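Local structure of peptidoglycan synthetase penicillin-binding protein 3 (Bifidobacterium adolescentis, 4YE5) at residues 180-191 with 202-213. The protein probably binds penicillin through a transpeptidase domain, as a membrane-associated member of the family that cross-links peptidoglycan. Numbering follows the deposited sequence.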
loop_
_atom_site.group_PDB
_atom_site.type_symbol
_atom_site.label_atom_id
_atom_site.label_comp_id
_atom_site.label_asym_id
_atom_site.label_seq_id
_atom_site.Cartn_x
_atom_site.Cartn_y
_atom_site.Cartn_z
ATOM N N THR A 180 7.020 9.099 10.017
ATOM C CA THR A 180 6.075 8.862 11.101
ATOM C C THR A 180 6.502 7.702 11.996
ATOM O O THR A 180 6.504 7.829 13.226
ATOM C CB THR A 180 4.652 8.572 10.525
ATOM O OG1 THR A 180 4.201 9.710 9.789
ATOM C CG2 THR A 180 3.658 8.299 11.623
ATOM N N LEU A 181 6.854 6.570 11.386
ATOM C CA LEU A 181 7.249 5.371 12.151
ATOM C C LEU A 181 8.591 5.486 12.914
ATOM O O LEU A 181 8.789 4.826 13.931
ATOM C CB LEU A 181 7.303 4.151 11.223
ATOM C CG LEU A 181 5.968 3.705 10.594
ATOM C CD1 LEU A 181 6.212 2.743 9.415
ATOM C CD2 LEU A 181 5.087 3.056 11.673
ATOM N N THR A 182 9.521 6.279 12.396
ATOM C CA THR A 182 10.872 6.342 12.969
ATOM C C THR A 182 10.934 7.120 14.287
ATOM O O THR A 182 11.634 6.722 15.218
ATOM C CB THR A 182 11.887 6.943 11.967
ATOM O OG1 THR A 182 12.082 6.020 10.897
ATOM C CG2 THR A 182 13.257 7.211 12.639
ATOM N N GLY A 183 10.193 8.218 14.366
ATOM C CA GLY A 183 10.277 9.101 15.522
ATOM C C GLY A 183 11.548 9.932 15.459
ATOM O O GLY A 183 12.108 10.143 14.379
ATOM N N ARG A 184 12.018 10.409 16.611
ATOM C CA ARG A 184 13.210 11.255 16.636
ATOM C C ARG A 184 14.113 10.857 17.794
ATOM O O ARG A 184 13.682 10.848 18.940
ATOM C CB ARG A 184 12.819 12.734 16.771
ATOM C CG ARG A 184 12.063 13.302 15.555
ATOM C CD ARG A 184 11.755 14.793 15.712
ATOM N NE ARG A 184 10.820 15.070 16.804
ATOM C CZ ARG A 184 9.496 14.970 16.692
ATOM N NH1 ARG A 184 8.713 15.245 17.727
ATOM N NH2 ARG A 184 8.953 14.589 15.541
ATOM N N ASP A 185 15.351 10.513 17.475
ATOM C CA ASP A 185 16.335 10.125 18.468
ATOM C C ASP A 185 16.533 11.233 19.510
ATOM O O ASP A 185 16.346 12.420 19.230
ATOM C CB ASP A 185 17.667 9.815 17.783
ATOM C CG ASP A 185 17.639 8.502 17.010
ATOM O OD1 ASP A 185 16.577 7.861 16.979
ATOM O OD2 ASP A 185 18.679 8.107 16.441
ATOM N N GLY A 186 16.884 10.834 20.723
ATOM C CA GLY A 186 17.306 11.794 21.731
ATOM C C GLY A 186 18.787 11.624 21.968
ATOM O O GLY A 186 19.455 10.913 21.204
ATOM N N TYR A 187 19.315 12.258 23.022
ATOM C CA TYR A 187 20.723 12.086 23.329
ATOM C C TYR A 187 21.059 12.498 24.774
ATOM O O TYR A 187 20.248 13.137 25.452
ATOM C CB TYR A 187 21.575 12.890 22.345
ATOM C CG TYR A 187 21.250 14.375 22.366
ATOM C CD1 TYR A 187 21.755 15.203 23.361
ATOM C CD2 TYR A 187 20.418 14.937 21.403
ATOM C CE1 TYR A 187 21.455 16.552 23.393
ATOM C CE2 TYR A 187 20.113 16.289 21.421
ATOM C CZ TYR A 187 20.633 17.090 22.417
ATOM O OH TYR A 187 20.329 18.428 22.444
ATOM N N GLN A 188 22.250 12.113 25.224
ATOM C CA GLN A 188 22.809 12.546 26.511
ATOM C C GLN A 188 24.242 12.958 26.263
ATOM O O GLN A 188 24.966 12.290 25.527
ATOM C CB GLN A 188 22.808 11.405 27.532
ATOM C CG GLN A 188 21.417 11.007 28.033
ATOM C CD GLN A 188 21.406 9.630 28.674
ATOM O OE1 GLN A 188 22.366 8.881 28.561
ATOM N NE2 GLN A 188 20.310 9.290 29.335
ATOM N N VAL A 189 24.668 14.048 26.889
ATOM C CA VAL A 189 26.049 14.472 26.766
ATOM C C VAL A 189 26.718 14.390 28.130
ATOM O O VAL A 189 26.178 14.884 29.114
ATOM C CB VAL A 189 26.125 15.898 26.209
ATOM C CG1 VAL A 189 27.564 16.330 26.047
ATOM C CG2 VAL A 189 25.384 15.972 24.869
ATOM N N TYR A 190 27.879 13.747 28.198
ATOM C CA TYR A 190 28.572 13.558 29.472
ATOM C C TYR A 190 29.913 14.268 29.469
ATOM O O TYR A 190 30.608 14.235 28.470
ATOM C CB TYR A 190 28.816 12.070 29.706
ATOM C CG TYR A 190 27.550 11.306 29.942
ATOM C CD1 TYR A 190 27.010 11.209 31.222
ATOM C CD2 TYR A 190 26.879 10.683 28.886
ATOM C CE1 TYR A 190 25.832 10.518 31.443
ATOM C CE2 TYR A 190 25.709 9.977 29.106
ATOM C CZ TYR A 190 25.193 9.910 30.384
ATOM O OH TYR A 190 24.029 9.230 30.600
ATOM N N GLN A 191 30.291 14.894 30.581
ATOM C CA GLN A 191 31.654 15.384 30.691
ATOM C C GLN A 191 32.484 14.260 31.286
ATOM O O GLN A 191 32.339 13.938 32.459
ATOM C CB GLN A 191 31.734 16.622 31.581
ATOM C CG GLN A 191 30.745 17.713 31.231
ATOM C CD GLN A 191 30.913 18.261 29.823
ATOM O OE1 GLN A 191 29.942 18.364 29.062
ATOM N NE2 GLN A 191 32.141 18.634 29.475
ATOM N N THR A 202 29.647 13.672 34.809
ATOM C CA THR A 202 28.447 14.510 34.888
ATOM C C THR A 202 27.695 14.605 33.554
ATOM O O THR A 202 28.278 14.945 32.526
ATOM C CB THR A 202 28.790 15.930 35.342
ATOM O OG1 THR A 202 29.465 15.880 36.614
ATOM C CG2 THR A 202 27.503 16.785 35.442
HETATM N N MSE A 203 26.401 14.311 33.579
HETATM C CA MSE A 203 25.567 14.519 32.395
HETATM C C MSE A 203 25.144 15.993 32.305
HETATM O O MSE A 203 24.355 16.460 33.124
HETATM C CB MSE A 203 24.336 13.615 32.446
HETATM C CG MSE A 203 23.586 13.577 31.120
HETATM SE SE MSE A 203 21.857 12.665 31.234
HETATM C CE MSE A 203 22.285 11.186 32.410
ATOM N N THR A 204 25.658 16.731 31.325
ATOM C CA THR A 204 25.383 18.176 31.281
ATOM C C THR A 204 24.218 18.576 30.397
ATOM O O THR A 204 23.701 19.689 30.501
ATOM C CB THR A 204 26.601 18.964 30.842
ATOM O OG1 THR A 204 27.116 18.385 29.638
ATOM C CG2 THR A 204 27.654 18.920 31.938
ATOM N N GLU A 205 23.806 17.681 29.510
ATOM C CA GLU A 205 22.574 17.922 28.780
ATOM C C GLU A 205 21.973 16.625 28.282
ATOM O O GLU A 205 22.665 15.609 28.110
ATOM C CB GLU A 205 22.761 18.935 27.639
ATOM C CG GLU A 205 23.809 18.574 26.610
ATOM C CD GLU A 205 23.937 19.612 25.490
ATOM O OE1 GLU A 205 25.014 20.244 25.394
ATOM O OE2 GLU A 205 22.972 19.789 24.704
ATOM N N SER A 206 20.665 16.653 28.095
ATOM C CA SER A 206 19.996 15.515 27.525
ATOM C C SER A 206 18.763 16.001 26.797
ATOM O O SER A 206 18.231 17.075 27.088
ATOM C CB SER A 206 19.630 14.483 28.594
ATOM O OG SER A 206 18.545 14.924 29.390
ATOM N N LYS A 207 18.335 15.197 25.836
ATOM C CA LYS A 207 17.125 15.451 25.083
ATOM C C LYS A 207 16.461 14.091 24.924
ATOM O O LYS A 207 17.092 13.154 24.461
ATOM C CB LYS A 207 17.474 16.039 23.716
ATOM C CG LYS A 207 16.256 16.302 22.819
ATOM C CD LYS A 207 16.701 16.825 21.474
ATOM C CE LYS A 207 15.535 16.998 20.517
ATOM N NZ LYS A 207 16.015 17.543 19.218
ATOM N N ASP A 208 15.207 13.983 25.353
ATOM C CA ASP A 208 14.468 12.728 25.276
ATOM C C ASP A 208 14.201 12.324 23.841
ATOM O O ASP A 208 13.952 13.177 22.989
ATOM C CB ASP A 208 13.120 12.857 25.980
ATOM C CG ASP A 208 13.262 13.056 27.465
ATOM O OD1 ASP A 208 14.221 12.502 28.040
ATOM O OD2 ASP A 208 12.414 13.762 28.050
ATOM N N ALA A 209 14.236 11.021 23.583
ATOM C CA ALA A 209 13.750 10.488 22.310
ATOM C C ALA A 209 12.248 10.687 22.227
ATOM O O ALA A 209 11.560 10.692 23.247
ATOM C CB ALA A 209 14.088 8.988 22.200
ATOM N N VAL A 210 11.735 10.850 21.009
ATOM C CA VAL A 210 10.304 10.771 20.772
ATOM C C VAL A 210 10.118 9.508 19.938
ATOM O O VAL A 210 10.641 9.411 18.828
ATOM C CB VAL A 210 9.773 12.000 20.012
ATOM C CG1 VAL A 210 8.287 11.831 19.696
ATOM C CG2 VAL A 210 9.997 13.263 20.830
ATOM N N ASN A 211 9.430 8.519 20.490
ATOM C CA ASN A 211 9.333 7.228 19.819
ATOM C C ASN A 211 8.425 7.372 18.610
ATOM O O ASN A 211 7.660 8.332 18.533
ATOM C CB ASN A 211 8.819 6.157 20.769
ATOM C CG ASN A 211 9.846 5.783 21.800
ATOM O OD1 ASN A 211 11.051 5.837 21.530
ATOM N ND2 ASN A 211 9.387 5.399 22.986
ATOM N N GLY A 212 8.534 6.458 17.654
ATOM C CA GLY A 212 7.732 6.570 16.442
ATOM C C GLY A 212 6.254 6.496 16.749
ATOM O O GLY A 212 5.853 5.923 17.761
ATOM N N SER A 213 5.436 7.063 15.871
ATOM C CA SER A 213 3.994 6.937 16.007
ATOM C C SER A 213 3.518 5.659 15.307
ATOM O O SER A 213 4.242 5.099 14.490
ATOM C CB SER A 213 3.301 8.166 15.423
ATOM O OG SER A 213 3.475 9.285 16.277
HETATM O O HOH W 1 14.050 13.760 20.385
#
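Tyr187 sets its CG between its own backbone N and carbonyl carbon (chi1 59°), which swings the ring across to the neighbouring strand, where Lys207 CB lies over one face, offset toward the rim, in a CH-pi contact 3.7 Å from the ring centroid. The lysine chain runs extended, and its CD meets Tyr187 CE2 at 3.5 Å. Glu205 approaches the ring edge with OE2, while its CG packs against Val189 CG2, the two side chains pointing the same way.

Gln188, Tyr190, Met203 and Ser206 occupy the other face of the hairpin. The selenomethionine Met203 has CG anti to the backbone N (chi1 -168°), which lays CG over one face of the Tyr190 ring; the bend at chi3 carries CE to Tyr190 OH. SE sits obliquely to the ring in a Met-aromatic contact and also meets Gln188 CG at 3.6 Å. Tyr190 OH donates to Gln188 OE1 at 2.7 Å, from above the amide carbonyl plane and off its lone pairs.

The hairpin 186-191/202-207 belongs to a three-stranded antiparallel sheet with strand 23-28 on the far side of 186-191, and 180-191 falls in the penicillin-binding protein dimerisation domain family. A beta bulge shifts the register between Val189 and Tyr190, so Val189 N donates to Glu205 O whereas Val189 O accepts Thr204 N. Thr204 OG1 donates in plane to a lone pair of Gln191 OE1 at 2.9 Å. Before Gly186, toward Thr180, the chains stay paired through the reciprocal Arg184-Val210 bonds and then Ser213 N to Thr180 O, with Gly212 CA in a CA-H...O contact with Leu181 O at 3.2 Å.

Backbone hydrogen bonding thus holds this surface hairpin, while aliphatic stretches of charged residues cover aromatic and apolar groups and the extended Lys207 chain carries its amino end away.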